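Long-range contact in Sys-1 protein (Caenorhabditis elegans, PDB 3C2G), which acts as a beta-catenin-like transcriptional coregulator in the Wnt signalling asymmetry pathway, binding the TCF factor POP-1 directly to activate or repress target genes: residues Asn2-Trp14 against His25-Asp37. Sequence-based numbering, arbitrary orientation.
Sequences NITQAAEQAIRLW and HMAKTIRTWIRQD
Trp33 enters helix 3-13 as a knob among Ile3, Thr4, Ala7 and Ile11, in a helical hairpin at the N-terminal end of the armadillo domain. The axes of 3-13 and 25-37, the latter part of helix 20-37, approach to 8.5 Å and run roughly antiparallel, at 134°; the small side chains of Ala7 and Ala10, both directed at the other helix, are consistent with this closeness. With CG anti to the backbone N (chi1 173°), the indole of Trp33 swings along helix 3-13, its CD1/NE1 side at Thr4 and CZ3 near Ile11 CD1. Ala7 CB lies above the plane of the ring but toward its rim, 3.6 Å from Trp33 CG, while Thr4 CA comes within 3.8 Å of Trp33 CD1.

Further along, aliphatic packing takes over. Ala10 CB meets Met26 CB at 3.8 Å and also touches Ile30 CG1, and the Ile30 CD1 methyl reaches Ile11 CG1. Ile11 and Ile30 both continue onto Ile54 of helix 47-62, which covers this side of the hairpin. The selenomethionine Met26 bends at chi3 (-68°), bringing CE to 4.1 Å from Trp14 CE3; Trp14 NE1 is hydrogen-bonded to Asp60 OD2.

No hydrogen bond links 2-14 to 25-37. Thr29 turns its hydroxyl back to His25 O (OG1 to O 2.7 Å), leaving its methyl CG2 to press against the backbone of helix 3-13, 3.6 Å from Ala7 N.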
ATOM      1  N   ASN A   2     -43.345 -23.414 -33.243  1.00 87.51           N
ATOM      2  CA  ASN A   2     -42.316 -22.383 -33.134  1.00 85.50           C
ATOM      3  C   ASN A   2     -41.545 -22.471 -31.809  1.00 83.52           C
ATOM      4  O   ASN A   2     -41.939 -23.206 -30.897  1.00 83.41           O
ATOM      5  CB  ASN A   2     -42.919 -20.980 -33.328  1.00 85.71           C
ATOM      6  CG  ASN A   2     -44.052 -20.684 -32.356  1.00 86.25           C
ATOM      7  OD1 ASN A   2     -45.017 -21.445 -32.251  1.00 87.23           O
ATOM      8  ND2 ASN A   2     -43.942 -19.568 -31.648  1.00 86.49           N
ATOM      9  N   ILE A   3     -40.446 -21.724 -31.720  1.00 80.91           N
ATOM     10  CA  ILE A   3     -39.580 -21.720 -30.538  1.00 78.46           C
ATOM     11  C   ILE A   3     -40.285 -21.301 -29.249  1.00 76.22           C
ATOM     12  O   ILE A   3     -40.084 -21.917 -28.205  1.00 75.83           O
ATOM     13  CB  ILE A   3     -38.306 -20.853 -30.742  1.00 78.67           C
ATOM     14  CG1 ILE A   3     -38.542 -19.723 -31.758  1.00 79.37           C
ATOM     15  CG2 ILE A   3     -37.152 -21.725 -31.210  1.00 79.12           C
ATOM     16  CD1 ILE A   3     -39.225 -18.478 -31.206  1.00 79.83           C
ATOM     17  N   THR A   4     -41.112 -20.264 -29.338  1.00 73.64           N
ATOM     18  CA  THR A   4     -41.826 -19.727 -28.186  1.00 71.33           C
ATOM     19  C   THR A   4     -42.761 -20.778 -27.584  1.00 69.71           C
ATOM     20  O   THR A   4     -42.777 -20.989 -26.363  1.00 69.63           O
ATOM     21  CB  THR A   4     -42.614 -18.461 -28.575  1.00 71.49           C
ATOM     22  OG1 THR A   4     -41.754 -17.565 -29.291  1.00 70.57           O
ATOM     23  CG2 THR A   4     -43.165 -17.757 -27.336  1.00 71.79           C
ATOM     24  N   GLN A   5     -43.516 -21.448 -28.453  1.00 67.38           N
ATOM     25  CA  GLN A   5     -44.435 -22.512 -28.046  1.00 65.01           C
ATOM     26  C   GLN A   5     -43.699 -23.766 -27.550  1.00 62.89           C
ATOM     27  O   GLN A   5     -44.144 -24.419 -26.603  1.00 62.18           O
ATOM     28  CB  GLN A   5     -45.395 -22.862 -29.196  1.00 64.95           C
ATOM     29  N   ALA A   6     -42.582 -24.092 -28.199  1.00 60.90           N
ATOM     30  CA  ALA A   6     -41.779 -25.266 -27.846  1.00 58.99           C
ATOM     31  C   ALA A   6     -41.084 -25.077 -26.500  1.00 57.54           C
ATOM     32  O   ALA A   6     -41.032 -26.002 -25.683  1.00 56.60           O
ATOM     33  CB  ALA A   6     -40.760 -25.571 -28.940  1.00 58.92           C
ATOM     34  N   ALA A   7     -40.564 -23.872 -26.278  1.00 56.19           N
ATOM     35  CA  ALA A   7     -39.938 -23.516 -25.012  1.00 55.34           C
ATOM     36  C   ALA A   7     -40.954 -23.564 -23.882  1.00 54.84           C
ATOM     37  O   ALA A   7     -40.622 -23.996 -22.775  1.00 54.73           O
ATOM     38  CB  ALA A   7     -39.300 -22.147 -25.088  1.00 54.92           C
ATOM     39  N   GLU A   8     -42.186 -23.130 -24.158  1.00 54.08           N
ATOM     40  CA  GLU A   8     -43.217 -23.124 -23.121  1.00 53.76           C
ATOM     41  C   GLU A   8     -43.758 -24.517 -22.798  1.00 52.81           C
ATOM     42  O   GLU A   8     -44.145 -24.779 -21.658  1.00 52.50           O
ATOM     43  CB  GLU A   8     -44.344 -22.136 -23.425  1.00 54.26           C
ATOM     44  CG  GLU A   8     -45.272 -21.864 -22.217  1.00 56.45           C
ATOM     45  CD  GLU A   8     -44.519 -21.694 -20.877  0.50 56.46           C
ATOM     46  OE1 GLU A   8     -43.551 -20.894 -20.811  0.50 56.39           O
ATOM     47  OE2 GLU A   8     -44.907 -22.357 -19.886  0.50 54.46           O
ATOM     48  N   GLN A   9     -43.764 -25.409 -23.784  1.00 52.19           N
ATOM     49  CA  GLN A   9     -44.084 -26.810 -23.524  1.00 51.94           C
ATOM     50  C   GLN A   9     -43.000 -27.416 -22.628  1.00 50.42           C
ATOM     51  O   GLN A   9     -43.303 -28.040 -21.616  1.00 49.69           O
ATOM     52  CB  GLN A   9     -44.245 -27.604 -24.833  1.00 52.60           C
ATOM     53  CG  GLN A   9     -45.085 -28.885 -24.675  1.00 55.75           C
ATOM     54  CD  GLN A   9     -44.771 -29.970 -25.704  1.00 59.30           C
ATOM     55  OE1 GLN A   9     -43.605 -30.267 -25.988  1.00 61.93           O
ATOM     56  NE2 GLN A   9     -45.816 -30.586 -26.249  1.00 59.55           N
ATOM     57  N   ALA A  10     -41.741 -27.191 -23.007  1.00 49.76           N
ATOM     58  CA  ALA A  10     -40.563 -27.610 -22.240  1.00 49.03           C
ATOM     59  C   ALA A  10     -40.605 -27.156 -20.773  1.00 48.68           C
ATOM     60  O   ALA A  10     -40.364 -27.956 -19.861  1.00 48.97           O
ATOM     61  CB  ALA A  10     -39.288 -27.101 -22.919  1.00 48.74           C
ATOM     62  N   ILE A  11     -40.918 -25.881 -20.559  1.00 47.59           N
ATOM     63  CA  ILE A  11     -41.036 -25.314 -19.218  1.00 47.27           C
ATOM     64  C   ILE A  11     -42.201 -25.954 -18.444  1.00 47.84           C
ATOM     65  O   ILE A  11     -42.039 -26.386 -17.297  1.00 47.55           O
ATOM     66  CB  ILE A  11     -41.143 -23.759 -19.295  1.00 46.93           C
ATOM     67  CG1 ILE A  11     -39.769 -23.167 -19.641  1.00 46.04           C
ATOM     68  CG2 ILE A  11     -41.682 -23.166 -17.993  1.00 45.91           C
ATOM     69  CD1 ILE A  11     -39.797 -21.794 -20.261  1.00 44.79           C
ATOM     70  N   ARG A  12     -43.362 -26.030 -19.095  1.00 48.48           N
ATOM     71  CA  ARG A  12     -44.564 -26.612 -18.509  1.00 49.23           C
ATOM     72  C   ARG A  12     -44.376 -28.090 -18.167  1.00 47.78           C
ATOM     73  O   ARG A  12     -44.863 -28.560 -17.137  1.00 47.69           O
ATOM     74  CB  ARG A  12     -45.765 -26.413 -19.454  1.00 49.74           C
ATOM     75  CG  ARG A  12     -47.023 -27.209 -19.083  1.00 52.18           C
ATOM     76  CD  ARG A  12     -48.217 -26.894 -19.991  1.00 52.90           C
ATOM     77  NE  ARG A  12     -48.287 -27.746 -21.181  1.00 59.42           N
ATOM     78  CZ  ARG A  12     -48.127 -27.309 -22.431  1.00 62.94           C
ATOM     79  NH1 ARG A  12     -47.889 -26.016 -22.674  1.00 63.17           N
ATOM     80  NH2 ARG A  12     -48.209 -28.164 -23.448  1.00 62.97           N
ATOM     81  N   LEU A  13     -43.653 -28.811 -19.018  1.00 46.57           N
ATOM     82  CA  LEU A  13     -43.535 -30.264 -18.895  1.00 46.07           C
ATOM     83  C   LEU A  13     -42.297 -30.763 -18.141  1.00 45.19           C
ATOM     84  O   LEU A  13     -42.201 -31.955 -17.808  1.00 44.29           O
ATOM     85  CB  LEU A  13     -43.610 -30.915 -20.285  1.00 46.23           C
ATOM     86  CG  LEU A  13     -44.918 -31.587 -20.755  1.00 47.76           C
ATOM     87  CD1 LEU A  13     -46.198 -30.829 -20.377  1.00 46.16           C
ATOM     88  CD2 LEU A  13     -44.876 -31.845 -22.268  1.00 46.98           C
ATOM     89  N   TRP A  14     -41.355 -29.861 -17.871  1.00 44.74           N
ATOM     90  CA  TRP A  14     -40.057 -30.264 -17.316  1.00 43.73           C
ATOM     91  C   TRP A  14     -40.178 -31.237 -16.143  1.00 43.98           C
ATOM     92  O   TRP A  14     -39.575 -32.320 -16.157  1.00 44.07           O
ATOM     93  CB  TRP A  14     -39.212 -29.051 -16.903  1.00 42.47           C
ATOM     94  CG  TRP A  14     -37.900 -29.469 -16.292  1.00 41.15           C
ATOM     95  CD1 TRP A  14     -37.663 -29.752 -14.978  1.00 39.43           C
ATOM     96  CD2 TRP A  14     -36.659 -29.692 -16.982  1.00 39.95           C
ATOM     97  NE1 TRP A  14     -36.351 -30.126 -14.805  1.00 40.90           N
ATOM     98  CE2 TRP A  14     -35.709 -30.091 -16.015  1.00 40.10           C
ATOM     99  CE3 TRP A  14     -36.254 -29.576 -18.322  1.00 39.77           C
ATOM    100  CZ2 TRP A  14     -34.380 -30.387 -16.343  1.00 40.16           C
ATOM    101  CZ3 TRP A  14     -34.930 -29.869 -18.650  1.00 40.00           C
ATOM    102  CH2 TRP A  14     -34.009 -30.270 -17.663  1.00 39.92           C
ATOM    103  N   HIS A  25     -33.140 -32.376 -24.754  1.00 53.26           N
ATOM    104  CA  HIS A  25     -33.843 -31.701 -25.839  1.00 53.25           C
ATOM    105  C   HIS A  25     -34.558 -30.451 -25.329  1.00 53.40           C
ATOM    106  O   HIS A  25     -34.496 -29.394 -25.961  1.00 52.55           O
ATOM    107  CB  HIS A  25     -34.835 -32.651 -26.533  1.00 53.50           C
ATOM    108  CG  HIS A  25     -35.574 -32.021 -27.678  0.50 53.35           C
ATOM    109  ND1 HIS A  25     -35.059 -31.963 -28.955  0.50 53.52           N
ATOM    110  CD2 HIS A  25     -36.779 -31.403 -27.730  0.50 53.04           C
ATOM    111  CE1 HIS A  25     -35.918 -31.345 -29.747  0.50 53.15           C
ATOM    112  NE2 HIS A  25     -36.969 -30.993 -29.027  0.50 52.95           N
HETATM  113  N   MSE A  26     -35.222 -30.580 -24.182  1.00 54.15           N
HETATM  114  CA  MSE A  26     -35.948 -29.470 -23.569  1.00 56.30           C
HETATM  115  C   MSE A  26     -35.005 -28.329 -23.176  1.00 53.00           C
HETATM  116  O   MSE A  26     -35.332 -27.158 -23.365  1.00 52.13           O
HETATM  117  CB  MSE A  26     -36.766 -29.954 -22.364  1.00 55.88           C
HETATM  118  CG  MSE A  26     -38.008 -30.780 -22.726  1.00 59.35           C
HETATM  119 SE   MSE A  26     -39.082 -31.425 -21.182  1.00 66.63          SE
HETATM  120  CE  MSE A  26     -37.843 -32.702 -20.396  1.00 64.59           C
ATOM    121  N   ALA A  27     -33.826 -28.678 -22.661  1.00 51.08           N
ATOM    122  CA  ALA A  27     -32.814 -27.677 -22.309  1.00 49.34           C
ATOM    123  C   ALA A  27     -32.309 -26.875 -23.520  1.00 48.13           C
ATOM    124  O   ALA A  27     -32.312 -25.646 -23.487  1.00 46.91           O
ATOM    125  CB  ALA A  27     -31.660 -28.318 -21.539  1.00 49.43           C
ATOM    126  N   LYS A  28     -31.912 -27.568 -24.591  1.00 47.83           N
ATOM    127  CA  LYS A  28     -31.534 -26.907 -25.851  1.00 48.52           C
ATOM    128  C   LYS A  28     -32.630 -25.963 -26.325  1.00 47.91           C
ATOM    129  O   LYS A  28     -32.360 -24.826 -26.722  1.00 48.11           O
ATOM    130  CB  LYS A  28     -31.249 -27.925 -26.953  1.00 48.47           C
ATOM    131  CG  LYS A  28     -30.022 -28.799 -26.725  1.00 50.86           C
ATOM    132  CD  LYS A  28     -29.849 -29.805 -27.866  1.00 50.95           C
ATOM    133  CE  LYS A  28     -28.589 -30.652 -27.684  1.00 54.71           C
ATOM    134  NZ  LYS A  28     -28.508 -31.771 -28.682  1.00 56.50           N
ATOM    135  N   THR A  29     -33.867 -26.449 -26.265  1.00 47.19           N
ATOM    136  CA  THR A  29     -35.043 -25.698 -26.679  1.00 46.68           C
ATOM    137  C   THR A  29     -35.164 -24.386 -25.909  1.00 45.92           C
ATOM    138  O   THR A  29     -35.206 -23.310 -26.513  1.00 45.57           O
ATOM    139  CB  THR A  29     -36.320 -26.567 -26.520  1.00 47.13           C
ATOM    140  OG1 THR A  29     -36.187 -27.751 -27.321  1.00 47.56           O
ATOM    141  CG2 THR A  29     -37.567 -25.808 -26.941  1.00 46.16           C
ATOM    142  N   ILE A  30     -35.195 -24.481 -24.580  1.00 45.48           N
ATOM    143  CA  ILE A  30     -35.243 -23.296 -23.715  1.00 45.36           C
ATOM    144  C   ILE A  30     -34.066 -22.339 -23.971  1.00 45.71           C
ATOM    145  O   ILE A  30     -34.250 -21.126 -24.012  1.00 45.26           O
ATOM    146  CB  ILE A  30     -35.324 -23.684 -22.219  1.00 45.43           C
ATOM    147  CG1 ILE A  30     -36.651 -24.399 -21.930  1.00 44.40           C
ATOM    148  CG2 ILE A  30     -35.163 -22.444 -21.314  1.00 44.68           C
ATOM    149  CD1 ILE A  30     -36.690 -25.173 -20.614  1.00 45.08           C
ATOM    150  N   ARG A  31     -32.870 -22.887 -24.165  1.00 46.24           N
ATOM    151  CA  ARG A  31     -31.695 -22.063 -24.444  1.00 47.01           C
ATOM    152  C   ARG A  31     -31.860 -21.328 -25.765  1.00 47.10           C
ATOM    153  O   ARG A  31     -31.627 -20.122 -25.856  1.00 46.44           O
ATOM    154  CB  ARG A  31     -30.426 -22.916 -24.454  1.00 47.34           C
ATOM    155  CG  ARG A  31     -29.146 -22.123 -24.651  1.00 48.60           C
ATOM    156  CD  ARG A  31     -27.937 -23.042 -24.775  1.00 50.69           C
ATOM    157  NE  ARG A  31     -26.758 -22.289 -25.192  1.00 52.85           N
ATOM    158  CZ  ARG A  31     -26.251 -22.284 -26.421  1.00 53.45           C
ATOM    159  NH1 ARG A  31     -26.802 -23.013 -27.389  1.00 54.87           N
ATOM    160  NH2 ARG A  31     -25.180 -21.548 -26.679  1.00 52.19           N
ATOM    161  N   THR A  32     -32.284 -22.068 -26.782  1.00 48.08           N
ATOM    162  CA  THR A  32     -32.505 -21.505 -28.106  1.00 49.17           C
ATOM    163  C   THR A  32     -33.500 -20.355 -28.049  1.00 49.58           C
ATOM    164  O   THR A  32     -33.242 -19.281 -28.589  1.00 49.79           O
ATOM    165  CB  THR A  32     -32.984 -22.583 -29.079  1.00 49.37           C
ATOM    166  OG1 THR A  32     -32.059 -23.677 -29.045  1.00 51.15           O
ATOM    167  CG2 THR A  32     -33.071 -22.036 -30.498  1.00 50.15           C
ATOM    168  N   TRP A  33     -34.621 -20.575 -27.368  1.00 50.25           N
ATOM    169  CA  TRP A  33     -35.634 -19.537 -27.197  1.00 51.15           C
ATOM    170  C   TRP A  33     -35.061 -18.261 -26.589  1.00 52.38           C
ATOM    171  O   TRP A  33     -35.310 -17.166 -27.092  1.00 51.97           O
ATOM    172  CB  TRP A  33     -36.796 -20.067 -26.351  1.00 50.71           C
ATOM    173  CG  TRP A  33     -37.823 -19.038 -25.965  1.00 49.58           C
ATOM    174  CD1 TRP A  33     -38.623 -18.318 -26.802  1.00 49.85           C
ATOM    175  CD2 TRP A  33     -38.166 -18.634 -24.637  1.00 49.84           C
ATOM    176  NE1 TRP A  33     -39.441 -17.479 -26.079  1.00 49.56           N
ATOM    177  CE2 TRP A  33     -39.183 -17.655 -24.747  1.00 49.95           C
ATOM    178  CE3 TRP A  33     -37.710 -18.996 -23.363  1.00 49.01           C
ATOM    179  CZ2 TRP A  33     -39.752 -17.037 -23.631  1.00 50.13           C
ATOM    180  CZ3 TRP A  33     -38.276 -18.382 -22.253  1.00 49.88           C
ATOM    181  CH2 TRP A  33     -39.288 -17.411 -22.395  1.00 50.04           C
ATOM    182  N   ILE A  34     -34.290 -18.423 -25.512  1.00 54.36           N
ATOM    183  CA  ILE A  34     -33.660 -17.304 -24.807  1.00 56.17           C
ATOM    184  C   ILE A  34     -32.638 -16.582 -25.685  1.00 57.90           C
ATOM    185  O   ILE A  34     -32.674 -15.358 -25.802  1.00 57.61           O
ATOM    186  CB  ILE A  34     -33.035 -17.763 -23.458  1.00 55.85           C
ATOM    187  CG1 ILE A  34     -34.147 -18.166 -22.482  1.00 55.08           C
ATOM    188  CG2 ILE A  34     -32.160 -16.665 -22.849  1.00 54.85           C
ATOM    189  CD1 ILE A  34     -33.690 -18.969 -21.289  1.00 53.97           C
ATOM    190  N   ARG A  35     -31.749 -17.349 -26.311  1.00 60.75           N
ATOM    191  CA  ARG A  35     -30.747 -16.798 -27.223  1.00 63.81           C
ATOM    192  C   ARG A  35     -31.372 -15.906 -28.289  1.00 65.53           C
ATOM    193  O   ARG A  35     -30.830 -14.846 -28.613  1.00 65.57           O
ATOM    194  CB  ARG A  35     -29.964 -17.916 -27.914  1.00 64.19           C
ATOM    195  CG  ARG A  35     -28.932 -18.600 -27.042  1.00 66.64           C
ATOM    196  CD  ARG A  35     -27.598 -18.727 -27.776  1.00 70.80           C
ATOM    197  NE  ARG A  35     -27.671 -19.540 -28.991  1.00 72.83           N
ATOM    198  CZ  ARG A  35     -26.822 -19.437 -30.011  1.00 73.92           C
ATOM    199  NH1 ARG A  35     -25.836 -18.546 -29.978  1.00 73.51           N
ATOM    200  NH2 ARG A  35     -26.965 -20.219 -31.073  1.00 74.61           N
ATOM    201  N   GLN A  36     -32.520 -16.342 -28.813  1.00 67.55           N
ATOM    202  CA  GLN A  36     -33.157 -15.712 -29.967  1.00 69.40           C
ATOM    203  C   GLN A  36     -34.124 -14.574 -29.620  1.00 70.08           C
ATOM    204  O   GLN A  36     -34.023 -13.486 -30.188  1.00 70.29           O
ATOM    205  CB  GLN A  36     -33.867 -16.776 -30.810  1.00 69.85           C
ATOM    206  CG  GLN A  36     -34.549 -16.241 -32.065  1.00 72.44           C
ATOM    207  CD  GLN A  36     -35.646 -17.163 -32.570  1.00 74.72           C
ATOM    208  OE1 GLN A  36     -35.426 -18.361 -32.772  1.00 74.80           O
ATOM    209  NE2 GLN A  36     -36.838 -16.605 -32.778  1.00 74.79           N
ATOM    210  N   ASP A  37     -35.055 -14.832 -28.700  1.00 71.12           N
ATOM    211  CA  ASP A  37     -36.115 -13.874 -28.354  1.00 71.96           C
ATOM    212  C   ASP A  37     -35.691 -12.842 -27.307  1.00 72.65           C
ATOM    213  O   ASP A  37     -36.156 -11.698 -27.330  1.00 72.80           O
ATOM    214  CB  ASP A  37     -37.376 -14.609 -27.885  1.00 71.84           C
TER